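Local coordinates for protein HTH-type transcriptional repressor NemR (Escherichia coli, PDB 4YZE) that represses transcription of the nemRA-gloA operon by binding the NemR box, and responds to electrophiles and reactive chlorine species, at residues Q71-T74 against E75-S79; A190-K193 against N194-T198. The protein carries 5 engineered substitutions. All coordinates share one frame; numbering follows the deposited sequence.

Interaction 1 of 2, residues Q71-T74 against E75-S79; sequences QRLT and ELLQS
The carboxamide of Gln78 carries the CG2 methyl of Thr74 over one of its faces: CG2 lies 3.4 Å from Gln78 CD, almost straight above the amide plane, and 3.3 Å from Gln78 OE1. The two side chains run side by side in the same direction, one turn apart. Thr74 presents its methyl here because OG1 turns back beside the backbone N (chi1 -59°), where it hydrogen-bonds the carbonyl of His70; the hydroxyl is satisfied within the helix and the methyl is left for Gln78. The backbone ties the same two residues, Gln78 N bonding Thr74 O at 2.8 Å. The same i to i+4 pattern joins Glu75 N to Gln71 O at 2.9 Å and Leu77 N to Leu73 O at 3.0 Å. On the inward side, the CD2 methyl of Leu73 reaches the CD1 methyl of Leu77 at 3.5 Å, the side chains meeting at a slant; both leucines also touch helix 122-148, while Leu76 packs on Ala90 and Gln94 of helix 84-97. A helix with polar groups outward and leucines inward characterises this stretch, the far end of the long helix that, in TetR-family repressors, leads from the DNA-binding domain into the regulatory domain.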
# COMPACT_ATOMS: atom_id res chain seq x y z
N GLN A 71 2.22 -18.92 -9.87
CA GLN A 71 1.64 -20.18 -10.33
C GLN A 71 0.20 -20.30 -9.83
O GLN A 71 -0.71 -20.57 -10.63
CB GLN A 71 2.48 -21.37 -9.85
CG GLN A 71 2.23 -22.69 -10.60
CD GLN A 71 2.56 -22.60 -12.09
OE1 GLN A 71 1.67 -22.41 -12.92
NE2 GLN A 71 3.84 -22.74 -12.43
N ARG A 72 -0.02 -20.09 -8.53
CA ARG A 72 -1.38 -20.07 -8.00
C ARG A 72 -2.29 -19.14 -8.81
O ARG A 72 -3.37 -19.54 -9.24
CB ARG A 72 -1.39 -19.63 -6.54
CG ARG A 72 -1.08 -20.72 -5.53
CD ARG A 72 -1.48 -20.28 -4.12
NE ARG A 72 -0.73 -19.11 -3.67
CZ ARG A 72 0.52 -19.15 -3.22
NH1 ARG A 72 1.18 -20.31 -3.17
NH2 ARG A 72 1.13 -18.04 -2.82
N LEU A 73 -1.83 -17.91 -9.02
CA LEU A 73 -2.58 -16.91 -9.77
C LEU A 73 -2.83 -17.36 -11.21
O LEU A 73 -3.91 -17.12 -11.75
CB LEU A 73 -1.82 -15.58 -9.77
CG LEU A 73 -2.61 -14.26 -9.74
CD1 LEU A 73 -1.97 -13.22 -10.63
CD2 LEU A 73 -4.09 -14.42 -10.05
N THR A 74 -1.84 -18.02 -11.83
CA THR A 74 -2.00 -18.53 -13.19
C THR A 74 -3.12 -19.56 -13.25
O THR A 74 -3.98 -19.50 -14.13
CB THR A 74 -0.71 -19.19 -13.72
OG1 THR A 74 0.36 -18.24 -13.72
CG2 THR A 74 -0.93 -19.68 -15.15
N GLU A 75 -3.12 -20.50 -12.31
CA GLU A 75 -4.16 -21.52 -12.26
C GLU A 75 -5.53 -20.89 -12.05
O GLU A 75 -6.52 -21.34 -12.63
CB GLU A 75 -3.85 -22.53 -11.15
CG GLU A 75 -2.48 -23.18 -11.29
CD GLU A 75 -2.16 -24.18 -10.19
OE1 GLU A 75 -1.72 -23.76 -9.10
OE2 GLU A 75 -2.36 -25.39 -10.43
N LEU A 76 -5.58 -19.85 -11.23
CA LEU A 76 -6.84 -19.16 -10.95
C LEU A 76 -7.38 -18.50 -12.22
O LEU A 76 -8.56 -18.64 -12.54
CB LEU A 76 -6.64 -18.10 -9.87
CG LEU A 76 -7.77 -17.70 -8.91
CD1 LEU A 76 -7.61 -16.25 -8.51
CD2 LEU A 76 -9.16 -17.95 -9.49
N LEU A 77 -6.52 -17.80 -12.95
CA LEU A 77 -6.96 -17.00 -14.09
C LEU A 77 -7.06 -17.77 -15.40
O LEU A 77 -7.89 -17.43 -16.25
CB LEU A 77 -6.04 -15.79 -14.26
CG LEU A 77 -6.06 -14.83 -13.08
CD1 LEU A 77 -5.15 -13.66 -13.35
CD2 LEU A 77 -7.49 -14.37 -12.78
N GLN A 78 -6.21 -18.77 -15.59
CA GLN A 78 -6.13 -19.47 -16.87
C GLN A 78 -7.05 -20.67 -16.95
O GLN A 78 -7.43 -21.09 -18.05
CB GLN A 78 -4.70 -19.93 -17.16
CG GLN A 78 -3.75 -18.83 -17.63
CD GLN A 78 -2.45 -19.41 -18.18
OE1 GLN A 78 -2.19 -20.61 -18.08
NE2 GLN A 78 -1.61 -18.55 -18.75
N SER A 79 -7.42 -21.23 -15.80
CA SER A 79 -8.22 -22.44 -15.80
C SER A 79 -9.13 -22.59 -14.58
O SER A 79 -9.54 -23.69 -14.24
CB SER A 79 -7.32 -23.67 -15.93
OG SER A 79 -6.61 -23.65 -17.16

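Interaction 2 of 2, residues A190-K193 against N194-T198; sequences AHVK and NIIAT
His191 O is gripped by two backbone amides: Ile195 N bonds it at 2.9 Å, lying in the carbonyl plane, and Asn194 N makes a weak second bond to the same His191 O at 3.1 Å. Asn194 N also bonds Ala190 O, again weakly, so this amide is shared between two acceptors as the helix nears its end. The next bond is straighter: Ile196 N meets Val192 O at 2.8 Å with an N-H...O angle of 165°, although Ile196 itself has already left helical geometry. Side chains follow the same spacing. CG1 of Ile195 sits over one face of the His191 imidazole, 3.6 Å from its centroid and displaced toward the rim, a CH-pi contact in which His191 NE2 is its nearest ring atom at 3.3 Å. The ring is brought there with CG opposite the backbone N (chi1 171°). Val192 and Ile196 run alongside each other, CG1 to CG1 at 4.0 Å, against helix 158-179. Val164 of the second subunit packs on His191, and Ile195 meets Ile195 of the second subunit. His191 NE2 is buried without a polar partner, which would probably disfavour a protonated, charged imidazole at this dimer interface.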
# COMPACT_ATOMS: atom_id res chain seq x y z
N ALA A 190 -16.46 -4.80 -4.73
CA ALA A 190 -17.72 -4.28 -5.28
C ALA A 190 -17.43 -3.30 -6.42
O ALA A 190 -18.17 -3.25 -7.41
CB ALA A 190 -18.56 -3.63 -4.21
N HIS A 191 -16.34 -2.55 -6.31
CA HIS A 191 -16.01 -1.58 -7.36
C HIS A 191 -15.49 -2.27 -8.64
O HIS A 191 -15.84 -1.87 -9.77
CB HIS A 191 -15.07 -0.50 -6.83
CG HIS A 191 -14.51 0.41 -7.88
ND1 HIS A 191 -15.15 1.57 -8.28
CD2 HIS A 191 -13.35 0.37 -8.57
CE1 HIS A 191 -14.41 2.19 -9.19
NE2 HIS A 191 -13.31 1.48 -9.38
N VAL A 192 -14.70 -3.33 -8.46
CA VAL A 192 -14.26 -4.13 -9.60
C VAL A 192 -15.45 -4.75 -10.36
O VAL A 192 -15.46 -4.76 -11.61
CB VAL A 192 -13.28 -5.23 -9.17
CG1 VAL A 192 -12.93 -6.14 -10.33
CG2 VAL A 192 -12.01 -4.62 -8.57
N LYS A 193 -16.43 -5.24 -9.61
CA LYS A 193 -17.65 -5.80 -10.21
C LYS A 193 -18.33 -4.82 -11.14
O LYS A 193 -18.93 -5.21 -12.14
CB LYS A 193 -18.66 -6.21 -9.13
CG LYS A 193 -18.47 -7.61 -8.58
CD LYS A 193 -19.46 -7.91 -7.46
CE LYS A 193 -19.16 -9.26 -6.83
NZ LYS A 193 -19.90 -9.48 -5.55
N ASN A 194 -18.24 -3.54 -10.81
CA ASN A 194 -18.89 -2.51 -11.61
C ASN A 194 -18.00 -2.04 -12.78
O ASN A 194 -18.49 -1.69 -13.84
CB ASN A 194 -19.29 -1.33 -10.72
CG ASN A 194 -20.26 -0.39 -11.40
OD1 ASN A 194 -19.91 0.74 -11.75
ND2 ASN A 194 -21.49 -0.85 -11.61
N ILE A 195 -16.69 -2.06 -12.57
CA ILE A 195 -15.74 -1.57 -13.57
C ILE A 195 -15.49 -2.62 -14.66
O ILE A 195 -15.43 -2.28 -15.84
CB ILE A 195 -14.40 -1.16 -12.90
CG1 ILE A 195 -14.61 0.10 -12.06
CG2 ILE A 195 -13.34 -0.89 -13.94
CD1 ILE A 195 -15.36 1.19 -12.82
N ILE A 196 -15.31 -3.87 -14.24
CA ILE A 196 -15.14 -4.99 -15.16
C ILE A 196 -16.51 -5.64 -15.27
O ILE A 196 -16.85 -6.51 -14.48
CB ILE A 196 -14.10 -6.03 -14.63
CG1 ILE A 196 -12.80 -5.35 -14.23
CG2 ILE A 196 -13.84 -7.13 -15.68
CD1 ILE A 196 -12.12 -4.55 -15.34
N ALA A 197 -17.30 -5.18 -16.25
CA ALA A 197 -18.72 -5.54 -16.33
C ALA A 197 -18.99 -6.68 -17.28
O ALA A 197 -18.19 -7.00 -18.15
CB ALA A 197 -19.56 -4.33 -16.73
N THR A 198 -20.17 -7.27 -17.13
CA THR A 198 -20.66 -8.20 -18.12
C THR A 198 -21.14 -7.36 -19.30
O THR A 198 -21.71 -6.29 -19.11
CB THR A 198 -21.79 -9.06 -17.56
OG1 THR A 198 -22.88 -8.21 -17.18
CG2 THR A 198 -21.30 -9.81 -16.33

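Interaction 1 precedes interaction 2 along the chain, the first near the end of helix 54-79 and the second where helix 183-195 gives way to the C-terminal tail. Their centres lie 20 Å apart and their nearest atoms about 10 Å, so they do not touch. Helix 84-97 is their common neighbour: Leu73 and Leu76 pack on it from 71-79, Val192 and Lys193 from 190-198. Its arginines also serve both, Arg87 bonding Leu77 O and Arg85 bonding Lys193 O and Ile196 O. One helix thus joins the long helix running from the DNA-binding side to the region where interaction 2, unlike interaction 1, meets the second subunit.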